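Local atomic coordinates of pyrrolidone-carboxylate peptidase (Deinococcus radiodurans R1, PDB entry 5Z48), a protein that probably removes pyroglutamate (5-oxoproline) from the N terminus of peptides as a cysteine peptidase, generally sparing bonds in which the second residue is proline. Residues 77-83 against 169-173; 17-22 against 71-75; 127-133 against 199-204; 10-14 against 144-149; 26-30 against 41-45. All coordinates share one frame; numbering follows the deposited sequence. Where two conformers were deposited one is given.

How the contacts relate
From the N terminus, strand 5-11 leads into the loop and helix 21-29; contact 5 closes the first short loop by bringing the end of that helix against strand 38-45. It is nested inside contact 2, where residues 17-22 meet the end of strand 67-73, and both lie within the long loop that contact 4 closes between 10-14 and 144-149. Contact 1 opens after contact 2 has closed and crosses contact 4, pairing strands 80-90 and 167-172. Contact 3 crosses contacts 1 and 4 and joins helices 121-130 and 194-211, packing on contact 1 through W128 and A200. Contacts 1, 2 and 4 meet round the pyroglutamate.

Contact 1 of 5, residues 77-83 against 169-173; sequences RPQVTLE and FLHVP. With PCA (pyroglutamic acid), chain I.
H171, in the conformer described, and E83 meet through a short hydrogen bond, ND1 to OE2 at 2.7 Å, which lies in the imidazole plane and enters the carboxylate from its anti side. The two flat groups stand almost perpendicular, 88° apart. At the other end of the ring NE2 donates to OXT of the pyroglutamate (2.9 Å), so the imidazole is held at both nitrogens, while F169 CE1 sits over one of its faces.

E83 is itself positioned. Its chain bends at chi2 (-60°), turning OE2 back toward the histidine, and the same oxygen takes a second donor on its syn side, NH1 of R77, in a salt bridge of 2.8 Å. That NH1 also donates to T81 OG1 in the guanidinium plane. The extended R77 chain thus reaches along its own segment, and its NH2 and E83 OE1 are tied further out to S140 and S138.

Behind these groups the backbones form an antiparallel pair. T81 and H171 exchange two bonds as a hydrogen-bonded pair, the shorter from H171 N to T81 O (2.9 Å), and E83 N adds a nearly straight bond to F169 O. A water links Q79 O and T81 OG1 and reaches H171 O weakly. On the opposite face from H171, L82 CD2 packs on L170 CG at 4.2 Å; further along, V80 CG1 touches P173 CD.

With C146 nearby, this geometry is consistent with the Cys-His-Glu catalytic triad of peptidase family C15, its glutamate and histidine on neighbouring strands of the central sheet.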
# COMPACT_ATOMS: atom_id res chain seq x y z
N ARG B 77 7.58 2.87 6.29
CA ARG B 77 6.87 4.13 6.49
C ARG B 77 7.46 5.22 5.60
O ARG B 77 8.69 5.29 5.42
CB ARG B 77 6.91 4.55 7.95
CG ARG B 77 6.26 3.57 8.91
CD ARG B 77 5.99 4.22 10.29
NE ARG B 77 5.45 3.19 11.20
CZ ARG B 77 5.29 3.40 12.52
NH1 ARG B 77 5.63 4.57 13.08
NH2 ARG B 77 4.82 2.42 13.30
N PRO B 78 6.62 6.08 5.04
CA PRO B 78 7.11 7.12 4.10
C PRO B 78 7.66 8.37 4.76
O PRO B 78 8.47 9.07 4.13
CB PRO B 78 5.85 7.47 3.26
CG PRO B 78 4.69 7.17 4.23
CD PRO B 78 5.15 5.90 4.96
N GLN B 79 7.29 8.67 6.01
CA GLN B 79 7.58 9.96 6.63
C GLN B 79 7.96 9.70 8.08
O GLN B 79 7.53 8.71 8.68
CB GLN B 79 6.38 10.94 6.53
CG GLN B 79 5.92 11.17 5.08
CD GLN B 79 4.67 12.01 4.94
OE1 GLN B 79 4.11 12.44 5.95
NE2 GLN B 79 4.25 12.29 3.68
N VAL B 80 8.77 10.61 8.64
CA VAL B 80 9.05 10.53 10.07
C VAL B 80 7.75 10.57 10.88
O VAL B 80 6.80 11.30 10.54
CB VAL B 80 9.98 11.66 10.53
CG1 VAL B 80 11.39 11.45 9.94
CG2 VAL B 80 9.47 13.06 10.15
N THR B 81 7.72 9.79 11.97
CA THR B 81 6.55 9.68 12.84
C THR B 81 6.94 9.71 14.31
O THR B 81 8.04 9.29 14.71
CB THR B 81 5.71 8.39 12.58
OG1 THR B 81 6.56 7.22 12.59
CG2 THR B 81 4.98 8.50 11.22
N LEU B 82 6.03 10.26 15.12
CA LEU B 82 6.18 10.32 16.58
C LEU B 82 5.22 9.32 17.21
O LEU B 82 4.00 9.37 16.93
CB LEU B 82 5.87 11.72 17.11
CG LEU B 82 6.72 12.85 16.59
CD1 LEU B 82 6.04 14.15 17.03
CD2 LEU B 82 8.14 12.73 17.16
N GLU B 83 5.73 8.42 18.08
CA GLU B 83 4.90 7.40 18.71
C GLU B 83 4.11 7.99 19.87
O GLU B 83 4.68 8.59 20.79
CB GLU B 83 5.76 6.22 19.21
CG GLU B 83 6.44 5.51 18.06
CD GLU B 83 5.50 4.92 17.02
OE1 GLU B 83 4.27 4.80 17.27
OE2 GLU B 83 6.01 4.63 15.89
N PHE B 169 9.38 8.53 21.34
CA PHE B 169 9.98 7.76 20.27
C PHE B 169 9.71 8.39 18.91
O PHE B 169 8.60 8.82 18.61
CB PHE B 169 9.48 6.29 20.25
CG PHE B 169 10.50 5.37 19.60
CD1 PHE B 169 10.59 5.26 18.18
CD2 PHE B 169 11.43 4.69 20.38
CE1 PHE B 169 11.55 4.48 17.62
CE2 PHE B 169 12.42 3.94 19.82
CZ PHE B 169 12.51 3.85 18.43
N LEU B 170 10.76 8.40 18.08
CA LEU B 170 10.72 8.95 16.73
C LEU B 170 11.16 7.83 15.77
O LEU B 170 12.32 7.40 15.78
CB LEU B 170 11.65 10.20 16.68
CG LEU B 170 11.60 11.09 15.45
CD1 LEU B 170 12.48 12.31 15.64
CD2 LEU B 170 11.97 10.41 14.20
N HIS B 171 10.21 7.33 14.95
CA HIS B 171 10.50 6.32 13.93
C HIS B 171 10.84 7.01 12.62
O HIS B 171 10.16 7.96 12.23
CB HIS B 171 9.29 5.40 13.72
CG HIS B 171 9.38 4.07 14.43
ND1 HIS B 171 8.40 3.63 15.30
CD2 HIS B 171 10.32 3.10 14.39
CE1 HIS B 171 8.73 2.42 15.74
NE2 HIS B 171 9.89 2.08 15.20
N VAL B 172 11.90 6.52 11.95
CA VAL B 172 12.33 7.15 10.70
C VAL B 172 12.20 6.17 9.55
O VAL B 172 12.35 4.95 9.73
CB VAL B 172 13.78 7.68 10.81
CG1 VAL B 172 13.92 8.64 12.03
CG2 VAL B 172 14.82 6.55 10.88
N PRO B 173 11.96 6.65 8.33
CA PRO B 173 11.96 5.76 7.16
C PRO B 173 13.32 5.13 6.89
O PRO B 173 14.36 5.55 7.40
CB PRO B 173 11.61 6.72 6.00
CG PRO B 173 10.75 7.79 6.64
CD PRO B 173 11.47 8.02 8.01
N PCA I . 13.46 -0.70 14.34
CA PCA I . 12.94 -1.88 15.02
CB PCA I . 14.00 -2.34 16.03
CG PCA I . 15.25 -1.49 15.82
CD PCA I . 14.80 -0.47 14.81
OE PCA I . 15.53 0.45 14.44
C PCA I . 11.56 -1.58 15.63
O PCA I . 11.15 -2.11 16.66
OXT PCA I . 10.80 -0.72 15.08
O HOH W 1 8.29 6.73 10.45
O HOH W 2 6.96 10.05 20.90

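Contact 2 of 5, residues 17-22 against 71-75; sequences HPDNPS and TGLAA. With PCA (pyroglutamic acid), chain I.
N20 and L73 grip the same atom of the pyroglutamate. The lactam carbonyl oxygen OE accepts from N20 ND2 in a nearly straight bond (3.0 Å, 170°) and from L73 N, while the ligand's ring N donates to L73 O at 2.8 Å. The lactam therefore has both its polar atoms matched.

Polar bonds within 17-22 fix the asparagine. Its OD1 accepts from S22 N as the N-cap of helix 21-29, and from S22 OG (2.7 Å), which lies well above the amide plane; this holds the amide with ND2 facing the ligand. ND2 is also bonded to E12 O.

Apolar contacts fill the rest. A chi2 of 64° parts the two methyls of L73 between different partners: CD2 lies over one face of the H17 ring in a CH-pi contact, and CD1 against P21 CG at 3.8 Å. A75 CB reaches the same imidazole near CE1. Packing is tight where S22 CB meets G72 CA at 3.4 Å; on the ligand side G72 CA lies 3.5 Å from PCA OE.

Together these residues form the lactam-recognising wall of the pyroglutamate pocket.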
# COMPACT_ATOMS: atom_id res chain seq x y z
N HIS B 17 18.62 -5.63 7.06
CA HIS B 17 19.03 -4.25 6.78
C HIS B 17 20.53 -4.09 7.04
O HIS B 17 21.00 -4.43 8.14
CB HIS B 17 18.23 -3.26 7.64
CG HIS B 17 16.74 -3.48 7.57
ND1 HIS B 17 16.03 -3.45 6.38
CD2 HIS B 17 15.83 -3.74 8.54
CE1 HIS B 17 14.75 -3.68 6.63
NE2 HIS B 17 14.60 -3.85 7.94
N PRO B 18 21.29 -3.54 6.09
CA PRO B 18 22.75 -3.38 6.28
C PRO B 18 23.13 -2.14 7.05
O PRO B 18 24.30 -1.98 7.43
CB PRO B 18 23.27 -3.29 4.84
CG PRO B 18 22.09 -2.72 4.03
CD PRO B 18 20.85 -3.28 4.70
N ASP B 19 22.18 -1.24 7.27
CA ASP B 19 22.40 0.04 7.90
C ASP B 19 21.16 0.35 8.72
O ASP B 19 20.09 -0.23 8.51
CB ASP B 19 22.65 1.13 6.82
CG ASP B 19 23.18 2.42 7.42
OD1 ASP B 19 23.90 2.35 8.44
OD2 ASP B 19 22.87 3.50 6.88
N ASN B 20 21.30 1.25 9.69
CA ASN B 20 20.13 1.73 10.44
C ASN B 20 20.20 3.25 10.44
O ASN B 20 21.14 3.82 11.04
CB ASN B 20 20.09 1.16 11.86
CG ASN B 20 18.76 1.38 12.51
OD1 ASN B 20 18.19 2.46 12.40
ND2 ASN B 20 18.26 0.38 13.23
N PRO B 21 19.26 3.94 9.77
CA PRO B 21 19.32 5.41 9.72
C PRO B 21 19.20 6.05 11.10
O PRO B 21 19.64 7.19 11.25
CB PRO B 21 18.14 5.81 8.82
CG PRO B 21 17.34 4.54 8.58
CD PRO B 21 18.20 3.36 8.91
N SER B 22 18.61 5.38 12.08
CA SER B 22 18.57 5.97 13.43
C SER B 22 19.95 5.98 14.06
O SER B 22 20.33 6.94 14.74
CB SER B 22 17.52 5.22 14.30
OG SER B 22 17.93 3.90 14.67
N THR B 71 15.09 6.90 18.99
CA THR B 71 14.79 6.79 17.56
C THR B 71 15.08 5.38 17.03
O THR B 71 15.89 4.62 17.58
CB THR B 71 15.56 7.84 16.71
OG1 THR B 71 16.93 7.50 16.55
CG2 THR B 71 15.47 9.22 17.37
N GLY B 72 14.45 5.07 15.89
CA GLY B 72 14.61 3.75 15.32
C GLY B 72 14.05 3.74 13.91
O GLY B 72 13.30 4.65 13.52
N LEU B 73 14.40 2.68 13.17
CA LEU B 73 13.94 2.48 11.80
C LEU B 73 12.52 1.89 11.75
O LEU B 73 12.20 0.95 12.47
CB LEU B 73 14.90 1.54 11.09
CG LEU B 73 14.53 1.02 9.69
CD1 LEU B 73 14.44 2.14 8.66
CD2 LEU B 73 15.56 -0.02 9.25
N ALA B 74 11.67 2.45 10.88
CA ALA B 74 10.39 1.84 10.53
C ALA B 74 10.39 1.64 9.02
O ALA B 74 9.80 2.43 8.30
CB ALA B 74 9.19 2.70 10.97
N ALA B 75 11.05 0.57 8.55
CA ALA B 75 11.15 0.34 7.11
C ALA B 75 9.78 0.10 6.51
O ALA B 75 9.05 -0.83 6.91
CB ALA B 75 12.07 -0.86 6.86
N PCA I . 13.46 -0.70 14.34
CA PCA I . 12.94 -1.88 15.02
CB PCA I . 14.00 -2.34 16.03
CG PCA I . 15.25 -1.49 15.82
CD PCA I . 14.80 -0.47 14.81
OE PCA I . 15.53 0.45 14.44
C PCA I . 11.56 -1.58 15.63
O PCA I . 11.15 -2.11 16.66
OXT PCA I . 10.80 -0.72 15.08

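Contact 3 of 5, residues 127-133 against 199-204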
# COMPACT_ATOMS: atom_id res chain seq x y z
N ALA B 127 7.11 22.21 14.19
CA ALA B 127 8.49 22.54 13.82
C ALA B 127 8.90 21.82 12.54
O ALA B 127 9.56 22.41 11.67
CB ALA B 127 9.44 22.17 14.97
N TRP B 128 8.50 20.55 12.40
CA TRP B 128 8.76 19.82 11.17
C TRP B 128 8.11 20.51 9.98
O TRP B 128 8.74 20.69 8.94
CB TRP B 128 8.22 18.39 11.27
CG TRP B 128 9.10 17.39 11.97
CD1 TRP B 128 10.44 17.50 12.27
CD2 TRP B 128 8.69 16.11 12.46
NE1 TRP B 128 10.89 16.37 12.90
CE2 TRP B 128 9.83 15.49 13.02
CE3 TRP B 128 7.47 15.42 12.46
CZ2 TRP B 128 9.78 14.21 13.61
CZ3 TRP B 128 7.44 14.14 13.02
CH2 TRP B 128 8.59 13.55 13.57
N ARG B 129 6.83 20.90 10.11
CA ARG B 129 6.16 21.56 8.98
C ARG B 129 6.85 22.88 8.61
O ARG B 129 7.02 23.19 7.41
CB ARG B 129 4.69 21.79 9.33
CG ARG B 129 3.90 22.32 8.11
CD ARG B 129 2.40 22.09 8.20
NE ARG B 129 2.00 20.69 7.95
CZ ARG B 129 1.67 20.21 6.74
NH1 ARG B 129 1.70 21.01 5.70
NH2 ARG B 129 1.32 18.93 6.60
N GLU B 130 7.26 23.66 9.61
CA GLU B 130 7.95 24.90 9.31
C GLU B 130 9.26 24.64 8.58
O GLU B 130 9.65 25.43 7.70
CB GLU B 130 8.19 25.66 10.63
CG GLU B 130 8.55 27.15 10.45
CD GLU B 130 10.03 27.39 10.21
OE1 GLU B 130 10.85 26.51 10.58
OE2 GLU B 130 10.38 28.47 9.65
N ALA B 131 9.91 23.51 8.86
CA ALA B 131 11.14 23.10 8.17
C ALA B 131 10.87 22.33 6.88
O ALA B 131 11.81 21.75 6.31
CB ALA B 131 12.01 22.25 9.10
N GLU B 132 9.61 22.30 6.41
CA GLU B 132 9.19 21.62 5.18
C GLU B 132 9.43 20.11 5.25
O GLU B 132 9.68 19.48 4.22
CB GLU B 132 9.85 22.22 3.94
CG GLU B 132 9.53 23.71 3.78
CD GLU B 132 10.21 24.37 2.62
OE1 GLU B 132 10.22 25.63 2.60
OE2 GLU B 132 10.78 23.68 1.74
N ILE B 133 9.25 19.54 6.43
CA ILE B 133 9.37 18.09 6.64
C ILE B 133 7.97 17.53 6.89
O ILE B 133 7.36 17.85 7.92
CB ILE B 133 10.31 17.76 7.81
CG1 ILE B 133 11.72 18.27 7.48
CG2 ILE B 133 10.37 16.25 8.08
CD1 ILE B 133 12.64 18.27 8.70
N ARG B 199 18.26 15.61 9.64
CA ARG B 199 17.66 16.92 9.84
C ARG B 199 16.33 16.81 10.58
O ARG B 199 16.03 17.64 11.45
CB ARG B 199 17.48 17.63 8.50
CG ARG B 199 17.11 19.10 8.69
CD ARG B 199 17.15 19.84 7.37
NE ARG B 199 16.21 19.31 6.37
CZ ARG B 199 15.00 19.85 6.12
NH1 ARG B 199 14.58 20.94 6.78
NH2 ARG B 199 14.21 19.33 5.18
N ALA B 200 15.51 15.79 10.26
CA ALA B 200 14.24 15.62 10.96
C ALA B 200 14.46 15.35 12.44
O ALA B 200 13.73 15.87 13.30
CB ALA B 200 13.42 14.48 10.32
N VAL B 201 15.45 14.52 12.76
CA VAL B 201 15.75 14.24 14.17
C VAL B 201 16.23 15.51 14.87
O VAL B 201 15.82 15.80 16.01
CB VAL B 201 16.77 13.08 14.27
CG1 VAL B 201 17.16 12.80 15.71
CG2 VAL B 201 16.15 11.83 13.64
N ARG B 202 17.08 16.27 14.20
CA ARG B 202 17.61 17.53 14.74
C ARG B 202 16.49 18.52 15.03
O ARG B 202 16.43 19.12 16.11
CB ARG B 202 18.61 18.15 13.76
CG ARG B 202 19.21 19.45 14.32
CD ARG B 202 20.15 20.15 13.37
NE ARG B 202 20.65 21.40 13.95
CZ ARG B 202 21.85 21.92 13.70
NH1 ARG B 202 22.69 21.28 12.90
NH2 ARG B 202 22.22 23.08 14.27
N VAL B 203 15.57 18.69 14.07
CA VAL B 203 14.45 19.62 14.25
C VAL B 203 13.57 19.18 15.42
O VAL B 203 13.11 20.03 16.22
CB VAL B 203 13.68 19.75 12.92
CG1 VAL B 203 12.36 20.55 13.06
CG2 VAL B 203 14.56 20.47 11.92
N ALA B 204 13.33 17.88 15.56
CA ALA B 204 12.57 17.39 16.71
C ALA B 204 13.29 17.69 18.01
O ALA B 204 12.66 18.14 18.97
CB ALA B 204 12.29 15.88 16.58
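W128 lies against the helix of A200 and V203, its indole donating NE1 to A200 O in a bond of 2.9 Å. The acceptor sits in the indole plane, at the ring's edge. A200 O also takes the helical bond from A204 N, and the two donors reach it from opposite faces of the carbonyl plane. V203 packs beside this bond: a chi1 of 172° turns its CG1 away from its own N and onto W128 CD1 (3.7 Å) and A127 CB (3.8 Å). I133 completes this close-packed side, its CG2 4.2 Å from A200 CB, and the indole continues inward onto V80, L82 and L170 of the sheet.

Toward solvent the contact is looser and more polar. A131 CB is 4.2 Å from V203 CG2. R199, its chain bent at chi3 (61°), brings NH1 to A131 O at 2.9 Å, in the guanidinium plane and on a carbonyl lone pair. The buried I133 covers one face of that guanidinium from within, and NH2 has a salt bridge to E196. The carbonyl of A131 lies in the Schellman motif that ends helix 121-130, with the exposed E132 at positive phi as the C-prime residue.

The chemistry implies an exchange of backbone carbonyls for side-chain donors: A200, within helix 194-211, takes a neutral indole N-H at the buried edge, and A131, just past the end of helix 121-130, takes a cation where the negative end of the dipole would probably strengthen the bond.

Contact 4 of 5, residues 10-14 against 144-149. With PCA (pyroglutamic acid), chain I.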
# COMPACT_ATOMS: atom_id res chain seq x y z
N GLY B 10 19.80 5.75 19.06
CA GLY B 10 19.44 5.05 17.83
C GLY B 10 19.72 3.57 18.04
O GLY B 10 20.23 3.16 19.07
N PHE B 11 19.35 2.78 17.03
CA PHE B 11 19.55 1.33 17.09
C PHE B 11 20.54 0.87 16.02
O PHE B 11 20.67 1.47 14.95
CB PHE B 11 18.21 0.55 16.87
CG PHE B 11 17.38 0.40 18.10
CD1 PHE B 11 17.69 -0.54 19.05
CD2 PHE B 11 16.25 1.22 18.30
CE1 PHE B 11 16.91 -0.72 20.18
CE2 PHE B 11 15.44 1.04 19.44
CZ PHE B 11 15.78 0.09 20.39
N GLU B 12 21.22 -0.26 16.30
CA GLU B 12 22.09 -0.97 15.33
C GLU B 12 21.29 -1.57 14.16
O GLU B 12 20.06 -1.72 14.24
CB GLU B 12 22.85 -2.07 16.03
CG GLU B 12 23.70 -1.59 17.18
CD GLU B 12 24.40 -2.73 17.92
OE1 GLU B 12 24.25 -3.91 17.54
OE2 GLU B 12 25.07 -2.43 18.93
N PRO B 13 21.97 -1.97 13.07
CA PRO B 13 21.27 -2.71 12.01
C PRO B 13 20.70 -4.01 12.56
O PRO B 13 21.19 -4.57 13.54
CB PRO B 13 22.36 -2.98 10.97
CG PRO B 13 23.43 -1.92 11.25
CD PRO B 13 23.39 -1.76 12.75
N PHE B 14 19.65 -4.49 11.90
CA PHE B 14 18.97 -5.70 12.32
C PHE B 14 18.28 -6.29 11.10
O PHE B 14 18.16 -5.64 10.05
CB PHE B 14 17.93 -5.42 13.43
CG PHE B 14 16.80 -4.56 12.98
CD1 PHE B 14 17.00 -3.19 12.81
CD2 PHE B 14 15.58 -5.12 12.66
CE1 PHE B 14 15.95 -2.37 12.37
CE2 PHE B 14 14.51 -4.32 12.20
CZ PHE B 14 14.72 -2.95 12.04
N TYR B 144 7.93 -4.71 18.93
CA TYR B 144 9.30 -5.18 18.81
C TYR B 144 10.19 -4.33 19.71
O TYR B 144 9.73 -3.84 20.74
CB TYR B 144 9.69 -5.14 17.33
CG TYR B 144 10.97 -5.84 16.83
CD1 TYR B 144 11.29 -7.17 17.12
CD2 TYR B 144 11.80 -5.15 15.97
CE1 TYR B 144 12.44 -7.78 16.58
CE2 TYR B 144 12.95 -5.75 15.42
CZ TYR B 144 13.26 -7.06 15.72
OH TYR B 144 14.38 -7.64 15.16
N VAL B 145 11.46 -4.15 19.37
CA VAL B 145 12.39 -3.59 20.36
C VAL B 145 12.21 -2.08 20.52
O VAL B 145 12.43 -1.55 21.62
CB VAL B 145 13.86 -3.99 20.02
CG1 VAL B 145 14.82 -3.64 21.20
CG2 VAL B 145 14.00 -5.49 19.76
N CYS B 146 11.79 -1.35 19.46
CA CYS B 146 11.54 0.09 19.61
C CYS B 146 10.41 0.35 20.60
O CYS B 146 10.53 1.18 21.50
CB CYS B 146 11.19 0.72 18.26
SG CYS B 146 12.63 0.72 17.11
N ASN B 147 9.29 -0.35 20.44
CA ASN B 147 8.24 -0.21 21.44
C ASN B 147 8.74 -0.56 22.84
O ASN B 147 8.41 0.12 23.82
CB ASN B 147 7.09 -1.13 21.08
CG ASN B 147 6.00 -1.12 22.15
OD1 ASN B 147 5.19 -0.17 22.19
ND2 ASN B 147 5.98 -2.13 23.00
N PHE B 148 9.52 -1.65 22.95
CA PHE B 148 10.04 -2.07 24.25
C PHE B 148 10.79 -0.93 24.93
O PHE B 148 10.57 -0.69 26.12
CB PHE B 148 10.91 -3.31 24.09
CG PHE B 148 11.66 -3.68 25.34
CD1 PHE B 148 12.92 -3.12 25.61
CD2 PHE B 148 11.06 -4.52 26.26
CE1 PHE B 148 13.59 -3.43 26.79
CE2 PHE B 148 11.74 -4.84 27.45
CZ PHE B 148 12.99 -4.28 27.71
N VAL B 149 11.69 -0.23 24.20
CA VAL B 149 12.50 0.78 24.90
C VAL B 149 11.67 2.01 25.22
O VAL B 149 11.93 2.70 26.23
CB VAL B 149 13.79 1.14 24.14
CG1 VAL B 149 14.78 -0.05 24.06
CG2 VAL B 149 13.54 1.74 22.74
N PCA I . 13.46 -0.70 14.34
CA PCA I . 12.94 -1.88 15.02
CB PCA I . 14.00 -2.34 16.03
CG PCA I . 15.25 -1.49 15.82
CD PCA I . 14.80 -0.47 14.81
OE PCA I . 15.53 0.45 14.44
C PCA I . 11.56 -1.58 15.63
O PCA I . 11.15 -2.11 16.66
OXT PCA I . 10.80 -0.72 15.08
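F11 carries CG beside its backbone N (chi1 -83°), which sends the ring out between the pyroglutamate and the first turn of helix 145-159; F14, with CG between N and the carbonyl carbon (chi1 65°), turns its ring to the ligand and to Y144. One face of the F11 ring carries the ligand's CG, while its far end meets the helix: CE1 touches V145 CG1 at 3.7 Å and CZ meets V149 CG2 at 3.6 Å, the methyl lying at the ring's edge. C146 SG adds an oblique sulfur-aromatic contact. F14 also lays a face on the ligand, and its CE2 packs against Y144 CE2 at 3.9 Å, planes 52° apart. Y144 OH is bonded to P95 O. C146 N donates to PCA O (3.0 Å), so the carboxylate rests at the N-terminal end of helix 145-159. C146, probably the catalytic cysteine, and the aromatic rings line the pyroglutamate pocket. An alanine in place of F11 would remove the face under the ligand's CG and is likely to leave the V145 and V149 methyls without their partner.

The contact joins strand 5-11 to helix 145-159, with F169 of strand 167-172 packing on C146 and V149, and A52 and L56 of helix 49-63 against V149.

Contact 5 of 5, residues 26-30 against 41-45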
# COMPACT_ATOMS: atom_id res chain seq x y z
N ALA B 26 21.85 9.49 15.17
CA ALA B 26 22.38 9.68 16.53
C ALA B 26 23.86 9.98 16.48
O ALA B 26 24.37 10.86 17.20
CB ALA B 26 22.10 8.44 17.40
N GLN B 27 24.61 9.27 15.62
CA GLN B 27 26.04 9.50 15.54
C GLN B 27 26.36 10.92 15.09
O GLN B 27 27.26 11.57 15.65
CB GLN B 27 26.69 8.48 14.59
CG GLN B 27 28.20 8.27 14.85
CD GLN B 27 28.46 7.41 16.11
OE1 GLN B 27 27.59 6.69 16.58
NE2 GLN B 27 29.71 7.42 16.59
N GLU B 28 25.63 11.42 14.08
CA GLU B 28 25.94 12.74 13.54
C GLU B 28 25.59 13.85 14.51
O GLU B 28 26.26 14.91 14.50
CB GLU B 28 25.17 12.99 12.24
CG GLU B 28 25.51 12.16 11.05
CD GLU B 28 24.76 12.70 9.83
OE1 GLU B 28 24.95 13.92 9.52
OE2 GLU B 28 23.95 11.96 9.22
N LEU B 29 24.57 13.65 15.35
CA LEU B 29 24.09 14.72 16.19
C LEU B 29 24.70 14.70 17.59
O LEU B 29 24.50 15.66 18.35
CB LEU B 29 22.55 14.67 16.28
CG LEU B 29 21.89 14.93 14.92
CD1 LEU B 29 20.39 14.63 15.05
CD2 LEU B 29 22.11 16.37 14.40
N HIS B 30 25.51 13.69 17.92
CA HIS B 30 26.13 13.69 19.25
C HIS B 30 26.89 14.99 19.52
O HIS B 30 27.70 15.43 18.70
CB HIS B 30 27.10 12.52 19.43
CG HIS B 30 27.81 12.57 20.75
ND1 HIS B 30 27.12 12.43 21.95
CD2 HIS B 30 29.11 12.81 21.08
CE1 HIS B 30 27.97 12.55 22.95
NE2 HIS B 30 29.18 12.77 22.46
N HIS B 41 23.43 14.20 23.95
CA HIS B 41 24.30 13.06 24.25
C HIS B 41 23.71 11.87 23.52
O HIS B 41 22.59 11.46 23.83
CB HIS B 41 24.33 12.77 25.75
CG HIS B 41 25.14 11.56 26.09
ND1 HIS B 41 26.49 11.64 26.38
CD2 HIS B 41 24.82 10.25 26.13
CE1 HIS B 41 26.95 10.42 26.64
NE2 HIS B 41 25.96 9.56 26.46
N SER B 42 24.45 11.28 22.58
CA SER B 42 23.91 10.16 21.82
C SER B 42 24.46 8.82 22.31
O SER B 42 25.59 8.71 22.79
CB SER B 42 24.27 10.29 20.34
OG SER B 42 23.78 11.50 19.83
N ALA B 43 23.66 7.76 22.07
CA ALA B 43 24.08 6.38 22.31
C ALA B 43 23.38 5.45 21.34
O ALA B 43 22.27 5.72 20.87
CB ALA B 43 23.77 5.92 23.75
N LEU B 44 24.06 4.38 21.01
CA LEU B 44 23.45 3.34 20.21
C LEU B 44 23.03 2.18 21.10
O LEU B 44 23.75 1.81 22.03
CB LEU B 44 24.40 2.86 19.13
CG LEU B 44 24.71 3.95 18.12
CD1 LEU B 44 25.49 3.28 16.99
CD2 LEU B 44 23.46 4.68 17.58
N LEU B 45 21.86 1.65 20.82
CA LEU B 45 21.33 0.49 21.52
C LEU B 45 21.34 -0.77 20.64
O LEU B 45 21.13 -0.69 19.41
CB LEU B 45 19.88 0.76 21.94
CG LEU B 45 19.71 2.01 22.84
CD1 LEU B 45 18.23 2.28 23.14
CD2 LEU B 45 20.42 1.85 24.18
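S42 faces helix 21-29 with its hydroxyl and the loop after it with its backbone. The OG donates to A26 O at 2.8 Å, approaching tilted from the carbonyl plane; its chi1 of -58° puts it beside its own backbone N, on the helix side of the strand. The S42 N donates in turn to H30 ND1, a 3.0 Å bond that is almost straight (174°) and enters near the imidazole plane, consistent with an unprotonated ND1. Two bonds tie S42 to the last turn (A26) and to the residue after it (H30).

H30 and H41 run alongside in the same direction, but their rings are turned against each other: the edge of H30 is directed toward the face of H41 in an offset edge-to-face pair, planes at 81° and centroids 5.4 Å apart. CE1 of H30 comes within 3.8 Å of H41 ND1.

Here the helix that follows strand 5-11 packs on strand 38-45, which runs parallel to strand 5-11 in the sheet, as in a right-handed beta-alpha-beta crossover. An alanine at S42 would leave A26 O without the hydroxyl donor and is likely to let the helix end shift against the strand.

Farther along, in the conformer described, L44 CD2 meets A26 CB at 4.0 Å, while CD1 lies beside the Q27 amide oxygen, the two chains crossing at about a right angle. L29 turns inward instead, onto L8 of the sheet and onto T198 and V201 of helix 194-211.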